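Local coordinates for phosphoglycerate kinase (Coxiella burnetii, PDB 4NG4), which catalyses the reversible transfer of a phosphate between ATP and 3-phosphoglycerate in glycolysis, binding its nucleotide in the C-terminal one of two domains, at residues A[202-207]-A[244-249]; A[229-234]-A[248-253]; A[236-241]-A[288-293]. All blocks are in the same frame, centred on the assembly; numbering follows the deposited sequence.

Interaction 1 (A[202-207]-A[244-249]). With ADP (adenosine-5'-diphosphate), chain E.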
# COMPACT_ATOMS: atom_id res chain seq x y z
N GLY A 202 -0.06 13.15 -6.67
CA GLY A 202 -0.38 13.51 -5.31
C GLY A 202 -0.28 14.98 -5.01
O GLY A 202 0.08 15.78 -5.88
N SER A 203 -0.57 15.31 -3.76
CA SER A 203 -0.67 16.69 -3.35
C SER A 203 0.71 17.32 -3.19
O SER A 203 0.88 18.52 -3.38
CB SER A 203 -1.46 16.78 -2.04
OG SER A 203 -2.34 15.65 -1.87
N LYS A 204 1.70 16.49 -2.86
CA LYS A 204 2.96 16.97 -2.31
C LYS A 204 4.14 16.17 -2.82
O LYS A 204 4.11 14.94 -2.75
CB LYS A 204 2.95 16.81 -0.78
CG LYS A 204 1.95 17.66 -0.03
CD LYS A 204 1.86 17.24 1.42
CE LYS A 204 0.80 18.05 2.15
NZ LYS A 204 0.46 17.44 3.44
N VAL A 205 5.17 16.89 -3.29
CA VAL A 205 6.52 16.33 -3.54
C VAL A 205 7.10 15.72 -2.29
O VAL A 205 7.68 14.63 -2.33
CB VAL A 205 7.52 17.44 -3.98
CG1 VAL A 205 8.98 16.93 -3.91
CG2 VAL A 205 7.20 17.94 -5.35
N SER A 206 6.92 16.44 -1.18
CA SER A 206 7.58 16.16 0.09
C SER A 206 7.16 14.85 0.73
O SER A 206 7.84 14.36 1.61
CB SER A 206 7.26 17.28 1.07
OG SER A 206 5.87 17.35 1.32
N THR A 207 6.03 14.30 0.32
CA THR A 207 5.58 13.02 0.84
C THR A 207 5.95 11.88 -0.08
O THR A 207 5.75 10.72 0.28
CB THR A 207 4.07 13.00 0.99
OG1 THR A 207 3.50 13.43 -0.23
CG2 THR A 207 3.62 13.93 2.09
N LEU A 244 -1.52 24.42 -6.68
CA LEU A 244 -0.91 23.76 -5.56
C LEU A 244 0.54 23.42 -5.89
O LEU A 244 0.83 22.84 -6.95
CB LEU A 244 -1.67 22.48 -5.22
CG LEU A 244 -1.48 22.00 -3.77
CD1 LEU A 244 -2.15 22.99 -2.78
CD2 LEU A 244 -2.00 20.58 -3.58
N CYS A 245 1.45 23.82 -5.00
CA CYS A 245 2.87 23.58 -5.15
C CYS A 245 3.56 23.73 -3.80
O CYS A 245 3.05 24.38 -2.89
CB CYS A 245 3.51 24.56 -6.14
SG CYS A 245 3.72 26.27 -5.49
N GLU A 246 4.73 23.12 -3.69
CA GLU A 246 5.53 23.24 -2.48
C GLU A 246 6.79 23.98 -2.86
O GLU A 246 7.74 23.37 -3.37
CB GLU A 246 5.84 21.86 -1.89
CG GLU A 246 4.67 21.24 -1.17
CD GLU A 246 5.01 19.95 -0.45
OE1 GLU A 246 5.48 19.00 -1.13
OE2 GLU A 246 4.77 19.87 0.78
N ASN A 247 6.79 25.30 -2.62
CA ASN A 247 7.95 26.15 -2.90
C ASN A 247 9.21 25.66 -2.22
O ASN A 247 10.31 25.81 -2.75
CB ASN A 247 7.69 27.59 -2.42
CG ASN A 247 6.92 28.44 -3.43
OD1 ASN A 247 6.13 27.94 -4.22
ND2 ASN A 247 7.15 29.74 -3.39
N GLU A 248 9.06 25.09 -1.04
CA GLU A 248 10.23 24.71 -0.26
C GLU A 248 10.97 23.51 -0.82
O GLU A 248 12.07 23.19 -0.36
CB GLU A 248 9.87 24.53 1.22
CG GLU A 248 10.12 25.81 2.02
CD GLU A 248 9.34 25.89 3.29
OE1 GLU A 248 8.76 24.87 3.69
OE2 GLU A 248 9.32 26.97 3.91
N TRP A 249 10.39 22.88 -1.84
CA TRP A 249 10.97 21.70 -2.48
C TRP A 249 11.30 21.94 -3.95
O TRP A 249 11.57 20.99 -4.69
CB TRP A 249 9.99 20.52 -2.33
CG TRP A 249 9.87 20.04 -0.92
CD1 TRP A 249 9.11 20.57 0.07
CD2 TRP A 249 10.56 18.93 -0.34
NE1 TRP A 249 9.29 19.86 1.24
CE2 TRP A 249 10.17 18.85 1.01
CE3 TRP A 249 11.47 17.99 -0.84
CZ2 TRP A 249 10.65 17.87 1.86
CZ3 TRP A 249 11.95 17.03 0.00
CH2 TRP A 249 11.54 16.97 1.34
PB ADP E . -2.79 8.44 -3.28
O1B ADP E . -3.66 7.84 -4.35
O2B ADP E . -3.49 8.54 -1.93
O3B ADP E . -1.40 7.87 -3.22
PA ADP E . -1.88 11.14 -2.95
O1A ADP E . -2.10 10.90 -1.47
O2A ADP E . -0.46 11.30 -3.43
O3A ADP E . -2.57 9.95 -3.81
O5' ADP E . -2.73 12.47 -3.32
C5' ADP E . -3.86 12.45 -4.19
C4' ADP E . -4.86 13.54 -3.80
O4' ADP E . -4.32 14.82 -4.15
C3' ADP E . -6.20 13.37 -4.52
O3' ADP E . -7.27 13.22 -3.57
C2' ADP E . -6.35 14.61 -5.39
O2' ADP E . -7.65 15.20 -5.31
C1' ADP E . -5.28 15.59 -4.90
N9 ADP E . -4.65 16.34 -6.04
C8 ADP E . -3.98 15.80 -7.09
N7 ADP E . -3.57 16.78 -7.94
C5 ADP E . -3.97 17.97 -7.44
C6 ADP E . -3.87 19.39 -7.83
N6 ADP E . -3.23 19.78 -8.97
N1 ADP E . -4.44 20.31 -7.01
C2 ADP E . -5.09 19.98 -5.86
N3 ADP E . -5.22 18.70 -5.46
C4 ADP E . -4.70 17.67 -6.18
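S206 lays its CB over one face of the W249 indole, 3.6 Å from the centroid of the five-membered ring. This is a CH-pi contact, offset toward the rim near NE1 and CE2. It sits in the nucleotide-binding domain of phosphoglycerate kinase, a Rossmann-like fold. Residues 202-207 form the loop that leaves strand 196-202 of its parallel sheet. Residues 244-249 lead into helix 250-263, with W249 at the N-cap position. V205 extends the apolar patch. V205 CG1, anti to the backbone N (chi1 166°), reaches the CB of W249 at 4.1 Å.

The polar centre of the contact is the carboxylate of E246. It takes two hydrogen bonds from one residue. The backbone N of S206 donates to E246 OE1 at 2.9 Å, nearly straight at 165°. The hydroxyl OG of S206 donates to E246 OE2 at 2.8 Å. Both oxygens use their syn lone pairs, so the two bonds fix the rotation of the carboxylate. S206 OG can reach it because it stands between its own backbone N and carbonyl carbon (chi1 63°). K204 passes the carboxylate with its methylenes. K204 NZ ends 5.6 Å from E246 OE2, so any attraction between the two charges is probably weak and long-range.

At the other end the two loops meet at ADP. L244 CD2 lies 3.5 Å from the carbonyl O of S203 and also borders the adenine at C2. S203 takes hold of the ribose, its OG donating a hydrogen bond to O4' of ADP at 3.1 Å.

Interaction 2 (A[229-234]-A[248-253])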
# COMPACT_ATOMS: atom_id res chain seq x y z
N ALA A 229 3.60 17.42 -10.01
CA ALA A 229 3.91 17.96 -11.34
C ALA A 229 3.94 19.48 -11.31
O ALA A 229 4.82 20.10 -11.89
CB ALA A 229 2.91 17.45 -12.38
N ASN A 230 2.97 20.07 -10.62
CA ASN A 230 2.95 21.52 -10.48
C ASN A 230 4.24 22.07 -9.83
O ASN A 230 4.76 23.11 -10.24
CB ASN A 230 1.70 21.99 -9.70
CG ASN A 230 0.37 21.60 -10.37
OD1 ASN A 230 -0.67 21.45 -9.71
ND2 ASN A 230 0.40 21.44 -11.68
N THR A 231 4.77 21.36 -8.84
CA THR A 231 6.05 21.74 -8.25
C THR A 231 7.18 21.65 -9.28
O THR A 231 8.02 22.53 -9.34
CB THR A 231 6.43 20.87 -7.00
OG1 THR A 231 5.39 20.93 -6.01
CG2 THR A 231 7.72 21.36 -6.37
N PHE A 232 7.19 20.58 -10.07
CA PHE A 232 8.26 20.38 -11.05
C PHE A 232 8.25 21.43 -12.16
O PHE A 232 9.29 22.00 -12.52
CB PHE A 232 8.20 18.97 -11.64
CG PHE A 232 8.90 17.93 -10.82
CD1 PHE A 232 10.25 17.68 -11.01
CD2 PHE A 232 8.22 17.19 -9.89
CE1 PHE A 232 10.90 16.72 -10.27
CE2 PHE A 232 8.85 16.25 -9.14
CZ PHE A 232 10.21 16.01 -9.33
N LEU A 233 7.05 21.69 -12.68
CA LEU A 233 6.85 22.74 -13.66
C LEU A 233 7.34 24.12 -13.17
O LEU A 233 7.78 24.96 -13.97
CB LEU A 233 5.36 22.81 -14.01
CG LEU A 233 4.66 21.69 -14.82
CD1 LEU A 233 3.18 22.04 -15.05
CD2 LEU A 233 5.34 21.48 -16.16
N LYS A 234 7.25 24.37 -11.87
CA LYS A 234 7.66 25.65 -11.31
C LYS A 234 9.18 25.69 -11.04
O LYS A 234 9.82 26.74 -11.18
CB LYS A 234 6.86 25.93 -10.04
CG LYS A 234 7.17 27.25 -9.33
CD LYS A 234 5.94 27.74 -8.65
CE LYS A 234 6.23 28.68 -7.52
NZ LYS A 234 4.88 28.97 -6.88
N GLU A 248 9.06 25.09 -1.04
CA GLU A 248 10.23 24.71 -0.26
C GLU A 248 10.97 23.51 -0.82
O GLU A 248 12.07 23.19 -0.36
CB GLU A 248 9.87 24.53 1.22
CG GLU A 248 10.12 25.81 2.02
CD GLU A 248 9.34 25.89 3.29
OE1 GLU A 248 8.76 24.87 3.69
OE2 GLU A 248 9.32 26.97 3.91
N TRP A 249 10.39 22.88 -1.84
CA TRP A 249 10.97 21.70 -2.48
C TRP A 249 11.30 21.94 -3.95
O TRP A 249 11.57 20.99 -4.69
CB TRP A 249 9.99 20.52 -2.33
CG TRP A 249 9.87 20.04 -0.92
CD1 TRP A 249 9.11 20.57 0.07
CD2 TRP A 249 10.56 18.93 -0.34
NE1 TRP A 249 9.29 19.86 1.24
CE2 TRP A 249 10.17 18.85 1.01
CE3 TRP A 249 11.47 17.99 -0.84
CZ2 TRP A 249 10.65 17.87 1.86
CZ3 TRP A 249 11.95 17.03 0.00
CH2 TRP A 249 11.54 16.97 1.34
N LEU A 250 11.32 23.20 -4.37
CA LEU A 250 11.67 23.54 -5.75
C LEU A 250 13.12 23.14 -6.07
O LEU A 250 13.40 22.59 -7.13
CB LEU A 250 11.47 25.02 -6.03
CG LEU A 250 10.03 25.51 -5.81
CD1 LEU A 250 9.95 27.06 -5.90
CD2 LEU A 250 9.04 24.81 -6.76
N ASP A 251 14.04 23.43 -5.15
CA ASP A 251 15.42 22.99 -5.31
C ASP A 251 15.52 21.46 -5.38
O ASP A 251 16.33 20.92 -6.15
CB ASP A 251 16.30 23.49 -4.15
CG ASP A 251 16.49 24.98 -4.17
OD1 ASP A 251 16.10 25.63 -5.16
OD2 ASP A 251 17.05 25.51 -3.19
N ALA A 252 14.71 20.77 -4.58
CA ALA A 252 14.70 19.31 -4.58
C ALA A 252 14.20 18.80 -5.92
O ALA A 252 14.82 17.93 -6.53
CB ALA A 252 13.82 18.78 -3.46
N ALA A 253 13.09 19.37 -6.38
CA ALA A 253 12.49 18.99 -7.65
C ALA A 253 13.43 19.27 -8.82
O ALA A 253 13.50 18.49 -9.77
CB ALA A 253 11.17 19.73 -7.84
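T231 and F232 on helix 227-235 meet L250 and A253 on the first turn of helix 250-263. This is helix-helix packing on the flank of the Rossmann-like nucleotide domain of phosphoglycerate kinase. The two helices follow each other in the chain, and no hydrogen bond crosses between the segments.

Aliphatic contacts come first. L250 reaches across with CD2, which lies 3.7 Å from CG2 of T231. The same methyl group, L250 CD2, rests on the methylenes of K234, 4.0 Å from K234 CG. T231 CG2 also approaches CB of A253, so this methyl sits between two residues one turn apart on the partner helix.

The aromatic contact is a CH-pi arrangement. The CB of A253 points at the flat face of F232, over the centre of the ring and 3.9 Å from its centroid. The line to the centroid is only 13° from the ring normal. The F232 side chain also touches V224 of strand 221-226, which links helix 227-235 to the sheet.

Polar groups turn elsewhere. T231 divides its branches: CG2 faces the partner helix, while OG1, anti to the carbonyl carbon (chi1 -56°), is hydrogen-bonded to G227 O one turn back and to the backbone N of E246. The ammonium of K234 is hydrogen-bonded to OD1 of N247. The bonds to E246 N and N247 OD1 tie helix 227-235 to the loop ahead of helix 250-263. That helix opens with a backbone bond from A253 N to W249 O, 2.8 Å long.

Interaction 3 (A[236-241]-A[288-293])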
# COMPACT_ATOMS: atom_id res chain seq x y z
N GLN A 236 11.14 24.29 -13.05
CA GLN A 236 11.61 24.55 -14.42
C GLN A 236 11.44 26.01 -14.87
O GLN A 236 11.96 26.40 -15.91
CB GLN A 236 10.92 23.63 -15.42
CG GLN A 236 11.39 22.18 -15.33
CD GLN A 236 11.34 21.48 -16.67
OE1 GLN A 236 10.52 21.79 -17.54
NE2 GLN A 236 12.24 20.54 -16.84
N GLY A 237 10.70 26.79 -14.12
CA GLY A 237 10.56 28.22 -14.40
C GLY A 237 9.26 28.62 -15.08
O GLY A 237 9.13 29.76 -15.50
N TYR A 238 8.31 27.70 -15.20
CA TYR A 238 6.99 28.03 -15.71
C TYR A 238 6.22 28.81 -14.65
O TYR A 238 6.54 28.72 -13.46
CB TYR A 238 6.20 26.78 -16.11
CG TYR A 238 6.83 25.94 -17.21
CD1 TYR A 238 6.72 26.30 -18.54
CD2 TYR A 238 7.54 24.79 -16.90
CE1 TYR A 238 7.29 25.52 -19.54
CE2 TYR A 238 8.11 24.00 -17.89
CZ TYR A 238 7.99 24.36 -19.21
OH TYR A 238 8.58 23.56 -20.18
N SER A 239 5.23 29.58 -15.11
CA SER A 239 4.27 30.25 -14.24
C SER A 239 3.02 29.37 -14.08
O SER A 239 2.50 28.85 -15.07
CB SER A 239 3.87 31.60 -14.84
OG SER A 239 5.00 32.45 -14.94
N ILE A 240 2.54 29.19 -12.86
CA ILE A 240 1.36 28.37 -12.63
C ILE A 240 0.32 28.99 -11.68
O ILE A 240 -0.50 28.28 -11.11
CB ILE A 240 1.76 26.95 -12.16
CG1 ILE A 240 2.35 26.98 -10.75
CG2 ILE A 240 2.77 26.35 -13.12
CD1 ILE A 240 2.92 25.66 -10.32
N GLY A 241 0.34 30.31 -11.54
CA GLY A 241 -0.69 31.03 -10.78
C GLY A 241 -0.82 30.57 -9.34
O GLY A 241 0.16 30.51 -8.60
N LYS A 288 -5.32 24.80 -21.85
CA LYS A 288 -4.29 25.81 -22.01
C LYS A 288 -2.94 25.17 -22.21
O LYS A 288 -2.67 24.06 -21.76
CB LYS A 288 -4.18 26.67 -20.74
CG LYS A 288 -5.23 27.76 -20.60
CD LYS A 288 -4.71 28.95 -19.78
CE LYS A 288 -5.73 30.07 -19.76
NZ LYS A 288 -5.15 31.38 -19.37
N ASN A 289 -2.07 25.92 -22.88
CA ASN A 289 -0.66 25.60 -22.85
C ASN A 289 -0.10 26.13 -21.54
O ASN A 289 -0.45 27.23 -21.08
CB ASN A 289 0.07 26.22 -24.04
CG ASN A 289 1.42 25.56 -24.30
OD1 ASN A 289 2.30 25.51 -23.42
ND2 ASN A 289 1.60 25.04 -25.52
N ILE A 290 0.78 25.34 -20.95
CA ILE A 290 1.51 25.76 -19.78
C ILE A 290 2.01 27.22 -19.88
O ILE A 290 2.03 27.93 -18.87
CB ILE A 290 2.65 24.75 -19.55
CG1 ILE A 290 3.46 25.09 -18.30
CG2 ILE A 290 3.56 24.65 -20.78
CD1 ILE A 290 4.58 24.08 -18.08
N ASP A 291 2.38 27.67 -21.08
CA ASP A 291 2.70 29.08 -21.35
C ASP A 291 1.67 30.04 -20.77
O ASP A 291 2.01 31.04 -20.16
CB ASP A 291 2.73 29.38 -22.86
CG ASP A 291 3.73 28.53 -23.63
OD1 ASP A 291 4.82 28.22 -23.10
OD2 ASP A 291 3.42 28.20 -24.80
N ALA A 292 0.40 29.70 -21.01
CA ALA A 292 -0.70 30.68 -20.96
C ALA A 292 -1.40 30.79 -19.61
O ALA A 292 -2.37 31.53 -19.52
CB ALA A 292 -1.71 30.36 -22.05
N VAL A 293 -0.90 30.11 -18.57
CA VAL A 293 -1.51 30.16 -17.24
C VAL A 293 -1.31 31.54 -16.60
O VAL A 293 -0.18 31.94 -16.31
CB VAL A 293 -0.95 29.06 -16.28
CG1 VAL A 293 -1.61 29.16 -14.90
CG2 VAL A 293 -1.17 27.67 -16.85
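I290 points its CD1 at the face of the Y238 ring, and the two side chains cross at about a right angle. The methyl stands over the ring centre, but the modelled spacing is too short to be reliable, so the detail is doubtful. I290 gets there with an extended chain: CG1 is anti to the backbone N (chi1 -179°) and CD1 continues straight outward. I290 CG2 lies farther along the ring, 4.0 Å from Y238 CE1. L233 of helix 227-235 touches both residues and completes a small apolar cluster.

V293 is turned the same way, toward residues 236-241, but it meets main chain. V293 CG1 packs on the backbone of I240, 3.8 Å from I240 C. V293 CB lies 3.7 Å from S239 O. The CB of I240 points away from residues 288-293, and its side chain touches N230 and K234 of helix 227-235.

Each segment is shaped by local motifs. G237, with positive phi, ends helix 227-235 in a Schellman motif, and Y238 follows directly. On the other side, N289 forms an Asx turn: N289 OD1 accepts from the backbone N of D291 at 3.2 Å, with an N-H...O angle of 172°. K288 NZ bonds to the carbonyl O of A292 at 2.8 Å and forms a salt bridge with E297. No hydrogen bond joins the two segments. The loop after helix 227-235 is therefore held to the end of strand 286-289 by apolar packing, of I290 on Y238 and of V293 on main chain. The bonds of N289 and K288 stay on the 288-293 side, within its turn or to E297.

Overall arrangement
From the N terminus, 202-207 leaves the parallel sheet after strand 196-202. Interaction 1 closes a loop from there to 244-249, spanning helix 209-216, strand 221-226 and helix 227-235. Interaction 2 closes a shorter loop, from that last helix to 248-253, and shares E248 and W249 with interaction 1, within which its first segment lies. Interaction 3 starts at 236-241 and reaches on to 288-293, so it crosses both others along the chain. Centres of interactions 1 and 2 lie about 7 Å apart, those of 2 and 3 about 13 Å. Helix 227-235 is thus linked to the ADP-binding loop, to helix 250-263 and to the small antiparallel sheet.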